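Local coordinates for thioredoxin-like protein (Klebsiella pneumoniae subsp. pneumoniae MGH 78578, PDB 3TY1) that probably binds carbohydrate and has a galactose mutarotase-like beta-supersandwich fold, consistent with a role as an aldose 1-epimerase that remains unproven, at residues A[114-119]-A[177-182]; A[166-169]-A[173-176]; A[192-197]-A[208-213]; A[288-293]-A[315-320]. All blocks are in the same frame, centred on the assembly; numbering follows the deposited sequence.

Contact 1. Residues A[114-119]-A[177-182]; sequences MVRCGY and TLTELR. With SO4 (sulfate ion), chain I.
R116 and T179 meet by van der Waals packing between two facing sheets. The CG2 methyl of T179 lies over one face of the R116 guanidinium, 3.4 Å from NE, while the CE methyl of the selenomethionine M114 covers the opposite face. The guanidinium, at the end of a chain extended from CG to NE, is thus sandwiched between two methyl groups, which limits its tilt. A second packing pair lies beside it: T177 crosses Y119 at about a right angle and sets OG1 over one ring face, 3.3 Å from CD1, with its CG2 3.7 Å from Y119 OH.

Polar bonds are made mostly outside the two segments. Y119 OH lies in the guanidinium plane and is hydrogen-bonded to Y210, R116 forms a salt bridge with D194, and T179 OG1 bonds to the carbonyl of G163. Apart from this interior, R182 grips E180 side-on, NE and NH2 both reaching OE1 (2.7 Å from NE), and makes weak bonds to a sulfate ion.

With methyls over both faces, the buried arginine charge probably finds its main partner in D194, and this would favour the salt bridge between the sheets.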
loop_
_atom_site.group_PDB
_atom_site.type_symbol
_atom_site.label_atom_id
_atom_site.label_comp_id
_atom_site.label_asym_id
_atom_site.label_seq_id
_atom_site.Cartn_x
_atom_site.Cartn_y
_atom_site.Cartn_z
HETATM N N MSE A 114 8.789 -21.207 -4.912
HETATM C CA MSE A 114 9.762 -20.527 -5.815
HETATM C C MSE A 114 9.412 -19.034 -5.955
HETATM O O MSE A 114 8.349 -18.704 -6.448
HETATM C CB MSE A 114 9.851 -21.239 -7.194
HETATM C CG MSE A 114 11.172 -21.075 -7.969
HETATM SE SE MSE A 114 11.449 -19.251 -8.545
HETATM C CE MSE A 114 10.002 -19.145 -9.850
ATOM N N VAL A 115 10.304 -18.168 -5.472
ATOM C CA VAL A 115 10.183 -16.727 -5.598
ATOM C C VAL A 115 11.251 -16.182 -6.540
ATOM O O VAL A 115 12.419 -16.474 -6.348
ATOM C CB VAL A 115 10.414 -16.000 -4.258
ATOM C CG1 VAL A 115 10.210 -14.470 -4.480
ATOM C CG2 VAL A 115 9.493 -16.530 -3.208
ATOM N N ARG A 116 10.862 -15.405 -7.557
ATOM C CA ARG A 116 11.859 -14.718 -8.387
ATOM C C ARG A 116 12.300 -13.508 -7.576
ATOM O O ARG A 116 11.510 -12.605 -7.354
ATOM C CB ARG A 116 11.256 -14.314 -9.725
ATOM C CG ARG A 116 10.987 -15.526 -10.630
ATOM C CD ARG A 116 10.188 -15.171 -11.903
ATOM N NE ARG A 116 9.886 -16.348 -12.736
ATOM C CZ ARG A 116 8.825 -17.151 -12.563
ATOM N NH1 ARG A 116 8.007 -16.957 -11.565
ATOM N NH2 ARG A 116 8.597 -18.184 -13.392
ATOM N N CYS A 117 13.543 -13.528 -7.097
ATOM C CA CYS A 117 14.107 -12.459 -6.281
ATOM C C CYS A 117 14.930 -11.601 -7.243
ATOM O O CYS A 117 16.089 -11.900 -7.518
ATOM C CB CYS A 117 14.971 -13.052 -5.191
ATOM S SG CYS A 117 14.044 -14.099 -4.051
ATOM N N GLY A 118 14.269 -10.599 -7.806
ATOM C CA GLY A 118 14.828 -9.783 -8.894
ATOM C C GLY A 118 13.701 -8.905 -9.438
ATOM O O GLY A 118 12.713 -8.747 -8.754
ATOM N N TYR A 119 13.807 -8.326 -10.640
ATOM C CA TYR A 119 15.009 -8.381 -11.505
ATOM C C TYR A 119 15.830 -7.102 -11.466
ATOM O O TYR A 119 17.022 -7.115 -11.764
ATOM C CB TYR A 119 14.619 -8.686 -12.950
ATOM C CG TYR A 119 14.138 -10.097 -13.144
ATOM C CD1 TYR A 119 12.835 -10.469 -12.809
ATOM C CD2 TYR A 119 14.990 -11.085 -13.680
ATOM C CE1 TYR A 119 12.396 -11.773 -12.979
ATOM C CE2 TYR A 119 14.542 -12.404 -13.879
ATOM C CZ TYR A 119 13.243 -12.740 -13.504
ATOM O OH TYR A 119 12.773 -14.020 -13.681
ATOM N N THR A 177 9.646 -9.081 -17.470
ATOM C CA THR A 177 9.922 -10.505 -17.571
ATOM C C THR A 177 8.686 -11.275 -17.975
ATOM O O THR A 177 7.680 -11.216 -17.273
ATOM C CB THR A 177 10.409 -11.049 -16.226
ATOM O OG1 THR A 177 11.562 -10.303 -15.845
ATOM C CG2 THR A 177 10.771 -12.544 -16.364
ATOM N N LEU A 178 8.749 -11.943 -19.126
ATOM C CA LEU A 178 7.678 -12.831 -19.549
ATOM C C LEU A 178 8.041 -14.155 -18.935
ATOM O O LEU A 178 8.907 -14.874 -19.450
ATOM C CB LEU A 178 7.529 -12.915 -21.068
ATOM C CG LEU A 178 6.369 -13.789 -21.600
ATOM C CD1 LEU A 178 5.015 -13.354 -21.024
ATOM C CD2 LEU A 178 6.326 -13.774 -23.164
ATOM N N THR A 179 7.397 -14.472 -17.809
ATOM C CA THR A 179 7.612 -15.749 -17.133
ATOM C C THR A 179 6.845 -16.844 -17.869
ATOM O O THR A 179 5.783 -16.573 -18.465
ATOM C CB THR A 179 7.178 -15.750 -15.661
ATOM O OG1 THR A 179 5.761 -15.660 -15.591
ATOM C CG2 THR A 179 7.826 -14.619 -14.824
ATOM N N GLU A 180 7.373 -18.073 -17.853
ATOM C CA GLU A 180 6.649 -19.202 -18.462
ATOM C C GLU A 180 6.973 -20.496 -17.747
ATOM O O GLU A 180 8.152 -20.833 -17.555
ATOM C CB GLU A 180 6.940 -19.357 -19.972
ATOM C CG GLU A 180 6.032 -20.400 -20.641
ATOM C CD GLU A 180 6.224 -20.515 -22.172
ATOM O OE1 GLU A 180 7.238 -21.072 -22.638
ATOM O OE2 GLU A 180 5.320 -20.073 -22.894
ATOM N N LEU A 181 5.924 -21.180 -17.320
ATOM C CA LEU A 181 6.005 -22.531 -16.773
ATOM C C LEU A 181 5.388 -23.503 -17.781
ATOM O O LEU A 181 4.331 -23.215 -18.352
ATOM C CB LEU A 181 5.364 -22.584 -15.405
ATOM C CG LEU A 181 5.270 -23.944 -14.714
ATOM C CD1 LEU A 181 5.289 -23.758 -13.179
ATOM C CD2 LEU A 181 4.014 -24.711 -15.187
ATOM N N ARG A 182 6.064 -24.630 -18.011
ATOM C CA ARG A 182 5.603 -25.657 -18.945
ATOM C C ARG A 182 5.476 -26.975 -18.198
ATOM O O ARG A 182 6.368 -27.368 -17.432
ATOM C CB ARG A 182 6.577 -25.824 -20.087
ATOM C CG ARG A 182 6.897 -24.560 -20.798
ATOM C CD ARG A 182 7.703 -24.866 -22.078
ATOM N NE ARG A 182 8.166 -23.621 -22.680
ATOM C CZ ARG A 182 8.960 -23.540 -23.737
ATOM N NH1 ARG A 182 9.419 -24.641 -24.327
ATOM N NH2 ARG A 182 9.316 -22.343 -24.184
HETATM S S SO4 I . 9.239 -24.217 -28.234
HETATM O O1 SO4 I . 9.444 -25.516 -27.592
HETATM O O2 SO4 I . 10.131 -24.122 -29.381
HETATM O O3 SO4 I . 7.873 -24.128 -28.724
HETATM O O4 SO4 I . 9.608 -23.119 -27.355
#

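Contact 2. Residues A[166-169]-A[173-176]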
loop_
_atom_site.group_PDB
_atom_site.type_symbol
_atom_site.label_atom_id
_atom_site.label_comp_id
_atom_site.label_asym_id
_atom_site.label_seq_id
_atom_site.Cartn_x
_atom_site.Cartn_y
_atom_site.Cartn_z
ATOM N N LYS A 166 6.051 -6.658 -14.801
ATOM C CA LYS A 166 6.711 -5.444 -15.239
ATOM C C LYS A 166 7.333 -4.660 -14.109
ATOM O O LYS A 166 6.751 -4.550 -13.021
ATOM C CB LYS A 166 5.729 -4.538 -15.958
ATOM C CG LYS A 166 5.070 -5.104 -17.201
ATOM C CD LYS A 166 4.221 -3.969 -17.837
ATOM C CE LYS A 166 3.653 -4.305 -19.192
ATOM N NZ LYS A 166 2.914 -3.106 -19.727
ATOM N N GLU A 167 8.510 -4.097 -14.385
ATOM C CA GLU A 167 9.228 -3.225 -13.466
ATOM C C GLU A 167 9.547 -1.970 -14.298
ATOM O O GLU A 167 10.678 -1.804 -14.735
ATOM C CB GLU A 167 10.502 -3.902 -12.933
ATOM C CG GLU A 167 10.215 -5.211 -12.104
ATOM C CD GLU A 167 11.472 -5.926 -11.634
ATOM O OE1 GLU A 167 12.177 -5.383 -10.761
ATOM O OE2 GLU A 167 11.755 -7.056 -12.107
ATOM N N SER A 168 8.501 -1.161 -14.523
ATOM C CA SER A 168 8.473 0.050 -15.357
ATOM C C SER A 168 8.351 1.285 -14.486
ATOM O O SER A 168 7.375 1.430 -13.739
ATOM C CB SER A 168 7.266 -0.030 -16.283
ATOM O OG SER A 168 7.353 -1.211 -17.079
ATOM N N THR A 169 9.346 2.170 -14.565
ATOM C CA THR A 169 9.385 3.376 -13.746
ATOM C C THR A 169 9.939 4.495 -14.580
ATOM O O THR A 169 11.034 4.348 -15.119
ATOM C CB THR A 169 10.296 3.155 -12.514
ATOM O OG1 THR A 169 9.811 2.007 -11.791
ATOM C CG2 THR A 169 10.324 4.400 -11.551
ATOM N N ALA A 173 13.791 2.779 -15.160
ATOM C CA ALA A 173 13.891 1.435 -15.749
ATOM C C ALA A 173 12.633 1.026 -16.506
ATOM O O ALA A 173 11.548 1.571 -16.288
ATOM C CB ALA A 173 14.171 0.432 -14.645
ATOM N N ASP A 174 12.804 0.116 -17.458
ATOM C CA ASP A 174 11.663 -0.563 -18.073
ATOM C C ASP A 174 12.094 -1.993 -18.349
ATOM O O ASP A 174 12.377 -2.405 -19.490
ATOM C CB ASP A 174 11.091 0.154 -19.318
ATOM C CG ASP A 174 9.660 -0.338 -19.675
ATOM O OD1 ASP A 174 9.100 -1.200 -18.926
ATOM O OD2 ASP A 174 9.076 0.143 -20.683
ATOM N N LEU A 175 12.213 -2.732 -17.259
ATOM C CA LEU A 175 12.537 -4.135 -17.290
ATOM C C LEU A 175 11.232 -4.901 -17.184
ATOM O O LEU A 175 10.373 -4.568 -16.348
ATOM C CB LEU A 175 13.460 -4.482 -16.133
ATOM C CG LEU A 175 14.909 -3.984 -16.154
ATOM C CD1 LEU A 175 15.539 -4.488 -14.885
ATOM C CD2 LEU A 175 15.685 -4.444 -17.400
ATOM N N GLN A 176 11.061 -5.908 -18.038
ATOM C CA GLN A 176 9.858 -6.724 -18.013
ATOM C C GLN A 176 10.235 -8.185 -18.245
ATOM O O GLN A 176 11.009 -8.485 -19.141
ATOM C CB GLN A 176 8.869 -6.267 -19.094
ATOM C CG GLN A 176 8.582 -4.761 -19.125
ATOM C CD GLN A 176 7.505 -4.371 -20.137
ATOM O OE1 GLN A 176 6.824 -5.220 -20.693
ATOM N NE2 GLN A 176 7.332 -3.094 -20.342
HETATM O O HOH W 1 5.008 -1.956 -21.768
#
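Residues 166-169 and 173-176 run antiparallel, their axes 4.6 Å apart and 169° between directions, with E167-L175 and T169-A173 as hydrogen-bonded pairs, S168-D174, a non-hydrogen-bonded pair, between them and K166-Q176, another, next to E167-L175. In the first, E167 N reaches L175 O at 2.7 Å, nearly in line with the carbonyl bond; in the second, T169 N gives A173 O a bond of 2.9 Å with an N-H...O angle of 174°.

The side chains of K166, S168, D174 and Q176 share one face of the sheet. D174 swings CG anti to its backbone N (chi1 -163°), which brings OD1 across to the neighbouring strand, where S168 OG donates to it at 2.5 Å. Q176 NE2 donates to the same oxygen from the other face of the carboxylate, at 3.0 Å and almost straight, so two donors fix the rotation of this group. K166 and Q176 lie side by side, CE of the lysine 3.6 Å from OE1 of the glutamine, and one water accepts from both K166 NZ and Q176 NE2. P86 and K88 of a second subunit pack on this face.

On the other face E167 sends its carboxylate to the backbone N of Y119 and E120, linking the strands to the opposing sheet. Together the segments form the turn end of a beta hairpin, strands 159-169 and 173-183, in the large antiparallel sheet of the supersandwich.

Contact 3. Residues A[192-197]-A[208-213]; sequences LHDVLT and IIYHSN. With SO4 (sulfate ion), chain L; SO4 (sulfate ion), chain H.
Y210 reaches across from its own sheet to D194 on the facing one, and the two side chains come from opposite directions. Its OH donates to D194 OD2 at 2.5 Å, using the anti lone pair of that oxygen. The planes of ring and carboxylate are 22° apart, and OD2 sits at the ring edge, in its plane, 3.1 Å from CE2. L192 fills in alongside, its CD1 4.1 Å from CE2 of Y210 as the two side chains slide past each other.

This close-set part is buried, and both ends of the bond have further partners: D194 OD2 also pairs with R116, D194 OD1 accepts from the backbone N of E180, and Y210 OH is hydrogen-bonded to Y119. Two histidines lie apart. H193 points away from the other strand, is partly exposed, and donates from NE2 to a sulfate at 2.5 Å. H211, though buried, meets another sulfate, its NE2 2.8 Å from O3. A chi1 of -162° sets its ring beside the carbonyl carbon, where ND1 donates in plane to N213 OD1.

The sulfate probably came from the crystallisation liquor, yet its grip by H211 and H136, beside the W301 and F110 rings, is consistent with a pocket for polar ligands. Inside, the carboxylate shared by tyrosine and arginine probably stays ionised and ties the sheets through one salt bridge and hydrogen bonds.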
loop_
_atom_site.group_PDB
_atom_site.type_symbol
_atom_site.label_atom_id
_atom_site.label_comp_id
_atom_site.label_asym_id
_atom_site.label_seq_id
_atom_site.Cartn_x
_atom_site.Cartn_y
_atom_site.Cartn_z
ATOM N N LEU A 192 10.726 -23.944 -16.348
ATOM C CA LEU A 192 10.557 -22.512 -16.481
ATOM C C LEU A 192 11.404 -22.073 -17.667
ATOM O O LEU A 192 12.535 -22.528 -17.813
ATOM C CB LEU A 192 11.071 -21.788 -15.228
ATOM C CG LEU A 192 10.409 -22.177 -13.913
ATOM C CD1 LEU A 192 10.988 -21.293 -12.765
ATOM C CD2 LEU A 192 8.892 -22.004 -14.044
ATOM N N HIS A 193 10.864 -21.157 -18.457
ATOM C CA HIS A 193 11.519 -20.528 -19.584
ATOM C C HIS A 193 11.151 -19.075 -19.547
ATOM O O HIS A 193 10.288 -18.624 -20.280
ATOM C CB HIS A 193 11.095 -21.195 -20.884
ATOM C CG HIS A 193 11.529 -22.617 -20.959
ATOM N ND1 HIS A 193 12.837 -22.979 -21.206
ATOM C CD2 HIS A 193 10.856 -23.768 -20.729
ATOM C CE1 HIS A 193 12.935 -24.296 -21.172
ATOM N NE2 HIS A 193 11.744 -24.799 -20.904
ATOM N N ASP A 194 11.776 -18.349 -18.625
ATOM C CA ASP A 194 11.514 -16.943 -18.451
ATOM C C ASP A 194 12.400 -16.148 -19.405
ATOM O O ASP A 194 13.530 -16.569 -19.712
ATOM C CB ASP A 194 11.784 -16.470 -16.991
ATOM C CG ASP A 194 11.013 -17.248 -15.948
ATOM O OD1 ASP A 194 9.925 -17.829 -16.252
ATOM O OD2 ASP A 194 11.518 -17.303 -14.796
ATOM N N VAL A 195 11.902 -14.991 -19.839
ATOM C CA VAL A 195 12.657 -14.076 -20.681
ATOM C C VAL A 195 12.553 -12.651 -20.109
ATOM O O VAL A 195 11.481 -12.064 -20.085
ATOM C CB VAL A 195 12.176 -14.065 -22.164
ATOM C CG1 VAL A 195 13.080 -13.134 -23.010
ATOM C CG2 VAL A 195 12.134 -15.485 -22.768
ATOM N N LEU A 196 13.665 -12.128 -19.616
ATOM C CA LEU A 196 13.758 -10.748 -19.142
ATOM C C LEU A 196 14.120 -9.904 -20.357
ATOM O O LEU A 196 15.062 -10.266 -21.100
ATOM C CB LEU A 196 14.866 -10.623 -18.105
ATOM C CG LEU A 196 15.261 -9.220 -17.627
ATOM C CD1 LEU A 196 14.162 -8.592 -16.814
ATOM C CD2 LEU A 196 16.534 -9.296 -16.847
ATOM N N THR A 197 13.394 -8.815 -20.570
ATOM C CA THR A 197 13.704 -7.879 -21.646
ATOM C C THR A 197 13.828 -6.460 -21.121
ATOM O O THR A 197 13.015 -5.992 -20.310
ATOM C CB THR A 197 12.670 -7.924 -22.781
ATOM O OG1 THR A 197 12.596 -9.255 -23.282
ATOM C CG2 THR A 197 13.041 -7.011 -23.928
ATOM N N ILE A 208 19.122 -11.631 -10.528
ATOM C CA ILE A 208 18.022 -12.590 -10.246
ATOM C C ILE A 208 18.514 -13.791 -9.464
ATOM O O ILE A 208 19.565 -14.308 -9.753
ATOM C CB ILE A 208 17.305 -13.041 -11.557
ATOM C CG1 ILE A 208 16.142 -14.033 -11.318
ATOM C CG2 ILE A 208 18.321 -13.612 -12.584
ATOM C CD1 ILE A 208 14.978 -13.473 -10.461
ATOM N N ILE A 209 17.714 -14.237 -8.485
ATOM C CA ILE A 209 17.938 -15.481 -7.785
ATOM C C ILE A 209 16.600 -16.234 -7.898
ATOM O O ILE A 209 15.538 -15.655 -7.567
ATOM C CB ILE A 209 18.308 -15.245 -6.277
ATOM C CG1 ILE A 209 19.602 -14.451 -6.138
ATOM C CG2 ILE A 209 18.365 -16.577 -5.536
ATOM C CD1 ILE A 209 20.022 -14.139 -4.708
ATOM N N TYR A 210 16.641 -17.483 -8.387
ATOM C CA TYR A 210 15.488 -18.382 -8.419
ATOM C C TYR A 210 15.469 -19.113 -7.071
ATOM O O TYR A 210 16.083 -20.177 -6.893
ATOM C CB TYR A 210 15.589 -19.315 -9.622
ATOM C CG TYR A 210 15.176 -18.600 -10.888
ATOM C CD1 TYR A 210 16.040 -17.776 -11.570
ATOM C CD2 TYR A 210 13.864 -18.699 -11.355
ATOM C CE1 TYR A 210 15.613 -17.077 -12.705
ATOM C CE2 TYR A 210 13.472 -18.075 -12.456
ATOM C CZ TYR A 210 14.335 -17.250 -13.143
ATOM O OH TYR A 210 13.868 -16.580 -14.242
ATOM N N HIS A 211 14.781 -18.510 -6.112
ATOM C CA HIS A 211 14.841 -18.887 -4.717
ATOM C C HIS A 211 13.882 -20.056 -4.510
ATOM O O HIS A 211 12.675 -19.866 -4.334
ATOM C CB HIS A 211 14.470 -17.632 -3.897
ATOM C CG HIS A 211 14.872 -17.662 -2.465
ATOM N ND1 HIS A 211 14.499 -18.672 -1.607
ATOM C CD2 HIS A 211 15.511 -16.736 -1.703
ATOM C CE1 HIS A 211 14.896 -18.373 -0.381
ATOM N NE2 HIS A 211 15.528 -17.212 -0.413
ATOM N N SER A 212 14.425 -21.267 -4.555
ATOM C CA SER A 212 13.612 -22.496 -4.611
ATOM C C SER A 212 13.681 -23.218 -3.275
ATOM O O SER A 212 14.780 -23.568 -2.810
ATOM C CB SER A 212 14.077 -23.341 -5.794
ATOM O OG SER A 212 14.191 -22.538 -6.998
ATOM N N ASN A 213 12.521 -23.493 -2.670
ATOM C CA ASN A 213 12.428 -23.831 -1.249
ATOM C C ASN A 213 11.746 -25.155 -0.992
ATOM O O ASN A 213 10.633 -25.379 -1.466
ATOM C CB ASN A 213 11.693 -22.666 -0.540
ATOM C CG ASN A 213 12.230 -21.305 -0.993
ATOM O OD1 ASN A 213 13.419 -21.082 -0.933
ATOM N ND2 ASN A 213 11.364 -20.428 -1.480
HETATM S S SO4 L . 16.402 -15.388 2.706
HETATM O O1 SO4 L . 15.217 -16.007 3.309
HETATM O O2 SO4 L . 17.580 -16.268 2.866
HETATM O O3 SO4 L . 16.186 -15.131 1.279
HETATM O O4 SO4 L . 16.638 -14.108 3.376
HETATM S S SO4 H . 11.138 -28.074 -22.049
HETATM O O1 SO4 H . 10.980 -29.463 -21.605
HETATM O O2 SO4 H . 11.848 -27.985 -23.321
HETATM O O3 SO4 H . 9.814 -27.489 -22.225
HETATM O O4 SO4 H . 11.919 -27.330 -21.053
#

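Contact 4. Residues A[288-293]-A[315-320]; sequences IQFDTR and IEPGTS
F290 presents one ring face to P317, whose CB stands almost exactly over the centre, 3.5 Å from the ring centroid and 3° off the normal. This is a CH-pi contact of nearly ideal placement: CB is about equally far from all six ring carbons, 3.7 Å from CG, while the proline CG leans toward CD1. F290 is set for it by a first torsion of 64°, which puts its CG between the backbone N and the carbonyl carbon.

Two residues earlier on each strand, I288 slides past I315 in the opposite direction. The CD1 methyl of I288 does the touching, 3.8 Å from CB of I315 and 3.7 Å from the carbonyl O of I315. A more distant approach, 4.5 Å between I288 CG2 and P317 CG, joins the two packing pairs. The strands themselves run nearly parallel, 12° between directions with axes 8.7 Å apart, and so face one another across the interlayer space instead of pairing by backbone. L295 adds to the cover of F290, and L298 packs on both I315 and P317.

At the end of the strand, D291 and R293 form a separate polar group. R293 NE and NH2 take one carboxylate oxygen each through syn lone pairs, NH2 at 2.8 Å from OD2, while R293 N donates to OD1 on its anti side, closing an Asx turn.

Between these two segments, then, the contact is carried by apolar side chains and one CH-pi contact, while the ionic pairing is kept to the turn that ends strand 285-291.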
loop_
_atom_site.group_PDB
_atom_site.type_symbol
_atom_site.label_atom_id
_atom_site.label_comp_id
_atom_site.label_asym_id
_atom_site.label_seq_id
_atom_site.Cartn_x
_atom_site.Cartn_y
_atom_site.Cartn_z
ATOM N N ILE A 288 16.947 -29.521 -9.534
ATOM C CA ILE A 288 16.842 -28.331 -10.343
ATOM C C ILE A 288 17.975 -28.357 -11.329
ATOM O O ILE A 288 19.160 -28.436 -10.940
ATOM C CB ILE A 288 16.929 -26.997 -9.510
ATOM C CG1 ILE A 288 15.951 -26.992 -8.349
ATOM C CG2 ILE A 288 16.649 -25.761 -10.363
ATOM C CD1 ILE A 288 16.108 -25.763 -7.411
ATOM N N GLN A 289 17.630 -28.299 -12.600
ATOM C CA GLN A 289 18.601 -28.120 -13.661
ATOM C C GLN A 289 18.620 -26.672 -14.055
ATOM O O GLN A 289 17.574 -26.080 -14.247
ATOM C CB GLN A 289 18.259 -28.958 -14.894
ATOM C CG GLN A 289 19.164 -28.717 -16.136
ATOM C CD GLN A 289 18.709 -29.509 -17.371
ATOM O OE1 GLN A 289 17.889 -30.416 -17.268
ATOM N NE2 GLN A 289 19.203 -29.121 -18.531
ATOM N N PHE A 290 19.812 -26.112 -14.231
ATOM C CA PHE A 290 19.950 -24.729 -14.698
ATOM C C PHE A 290 21.186 -24.585 -15.555
ATOM O O PHE A 290 22.030 -25.480 -15.596
ATOM C CB PHE A 290 19.883 -23.690 -13.549
ATOM C CG PHE A 290 20.985 -23.774 -12.541
ATOM C CD1 PHE A 290 20.918 -24.680 -11.503
ATOM C CD2 PHE A 290 22.098 -22.930 -12.624
ATOM C CE1 PHE A 290 21.949 -24.783 -10.562
ATOM C CE2 PHE A 290 23.113 -22.999 -11.664
ATOM C CZ PHE A 290 23.025 -23.919 -10.630
ATOM N N ASP A 291 21.225 -23.486 -16.289
ATOM C CA ASP A 291 22.253 -23.157 -17.261
ATOM C C ASP A 291 23.224 -22.155 -16.622
ATOM O O ASP A 291 22.831 -21.007 -16.321
ATOM C CB ASP A 291 21.556 -22.549 -18.486
ATOM C CG ASP A 291 22.480 -22.353 -19.683
ATOM O OD1 ASP A 291 23.571 -21.728 -19.559
ATOM O OD2 ASP A 291 22.119 -22.849 -20.774
ATOM N N THR A 292 24.493 -22.554 -16.458
ATOM C CA THR A 292 25.477 -21.695 -15.786
ATOM C C THR A 292 25.931 -20.449 -16.582
ATOM O O THR A 292 26.611 -19.592 -16.033
ATOM C CB THR A 292 26.713 -22.482 -15.305
ATOM O OG1 THR A 292 27.308 -23.114 -16.423
ATOM C CG2 THR A 292 26.319 -23.552 -14.254
ATOM N N ARG A 293 25.541 -20.330 -17.844
ATOM C CA ARG A 293 25.719 -19.065 -18.581
ATOM C C ARG A 293 24.685 -18.016 -18.204
ATOM O O ARG A 293 24.932 -16.827 -18.330
ATOM C CB ARG A 293 25.609 -19.287 -20.079
ATOM C CG ARG A 293 26.701 -20.166 -20.641
ATOM C CD ARG A 293 26.373 -20.583 -22.057
ATOM N NE ARG A 293 25.155 -21.387 -22.099
ATOM C CZ ARG A 293 24.602 -21.856 -23.222
ATOM N NH1 ARG A 293 25.160 -21.637 -24.410
ATOM N NH2 ARG A 293 23.495 -22.573 -23.157
ATOM N N ILE A 315 17.524 -23.926 -2.570
ATOM C CA ILE A 315 18.549 -24.215 -3.617
ATOM C C ILE A 315 18.340 -23.069 -4.573
ATOM O O ILE A 315 17.305 -23.004 -5.228
ATOM C CB ILE A 315 18.312 -25.539 -4.320
ATOM C CG1 ILE A 315 18.368 -26.692 -3.311
ATOM C CG2 ILE A 315 19.370 -25.741 -5.411
ATOM C CD1 ILE A 315 18.099 -28.085 -3.947
ATOM N N GLU A 316 19.268 -22.123 -4.600
ATOM C CA GLU A 316 19.020 -20.815 -5.207
ATOM C C GLU A 316 19.990 -20.423 -6.292
ATOM O O GLU A 316 20.984 -19.696 -6.044
ATOM C CB GLU A 316 19.017 -19.759 -4.088
ATOM C CG GLU A 316 18.237 -20.154 -2.827
ATOM C CD GLU A 316 18.271 -19.119 -1.751
ATOM O OE1 GLU A 316 18.827 -18.015 -1.971
ATOM O OE2 GLU A 316 17.738 -19.430 -0.659
ATOM N N PRO A 317 19.736 -20.902 -7.500
ATOM C CA PRO A 317 20.620 -20.511 -8.588
ATOM C C PRO A 317 20.383 -19.051 -8.922
ATOM O O PRO A 317 19.247 -18.578 -8.862
ATOM C CB PRO A 317 20.235 -21.438 -9.734
ATOM C CG PRO A 317 18.991 -22.087 -9.337
ATOM C CD PRO A 317 18.789 -21.946 -7.889
ATOM N N GLY A 318 21.452 -18.335 -9.212
ATOM C CA GLY A 318 21.328 -16.936 -9.474
ATOM C C GLY A 318 22.441 -16.333 -10.276
ATOM O O GLY A 318 23.455 -17.006 -10.576
ATOM N N THR A 319 22.229 -15.072 -10.655
ATOM C CA THR A 319 23.304 -14.242 -11.202
ATOM C C THR A 319 24.145 -13.667 -10.048
ATOM O O THR A 319 25.310 -13.296 -10.227
ATOM C CB THR A 319 22.784 -13.081 -12.091
ATOM O OG1 THR A 319 21.947 -12.230 -11.313
ATOM C CG2 THR A 319 22.023 -13.596 -13.311
ATOM N N SER A 320 23.542 -13.610 -8.866
ATOM C CA SER A 320 24.149 -13.050 -7.660
ATOM C C SER A 320 23.990 -13.978 -6.467
ATOM O O SER A 320 23.135 -14.891 -6.434
ATOM C CB SER A 320 23.500 -11.689 -7.304
ATOM O OG SER A 320 24.194 -10.586 -7.832
#

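Contacts 1, 3 and 4 are buried between the large antiparallel sheet and the mixed sheet facing it; contact 2, also largely buried, is peripheral, its centre about 20 Å from that of the chain, joins neighbouring strands of one sheet and borders a second subunit. Contacts 1 and 2 share strand 173-183. The centres of contacts 1 and 3 are about 4 Å apart, and they form one polar interior through R116-D194 and Y119-Y210. Contact 4 touches contact 3 through backbone bonds between strands 204-214 and 311-318, but its own chemistry is hydrophobic. Charge thus concentrates at the middle of the interface, apolar packing lies to one side, in contact 4, and backbone pairing dominates contact 2.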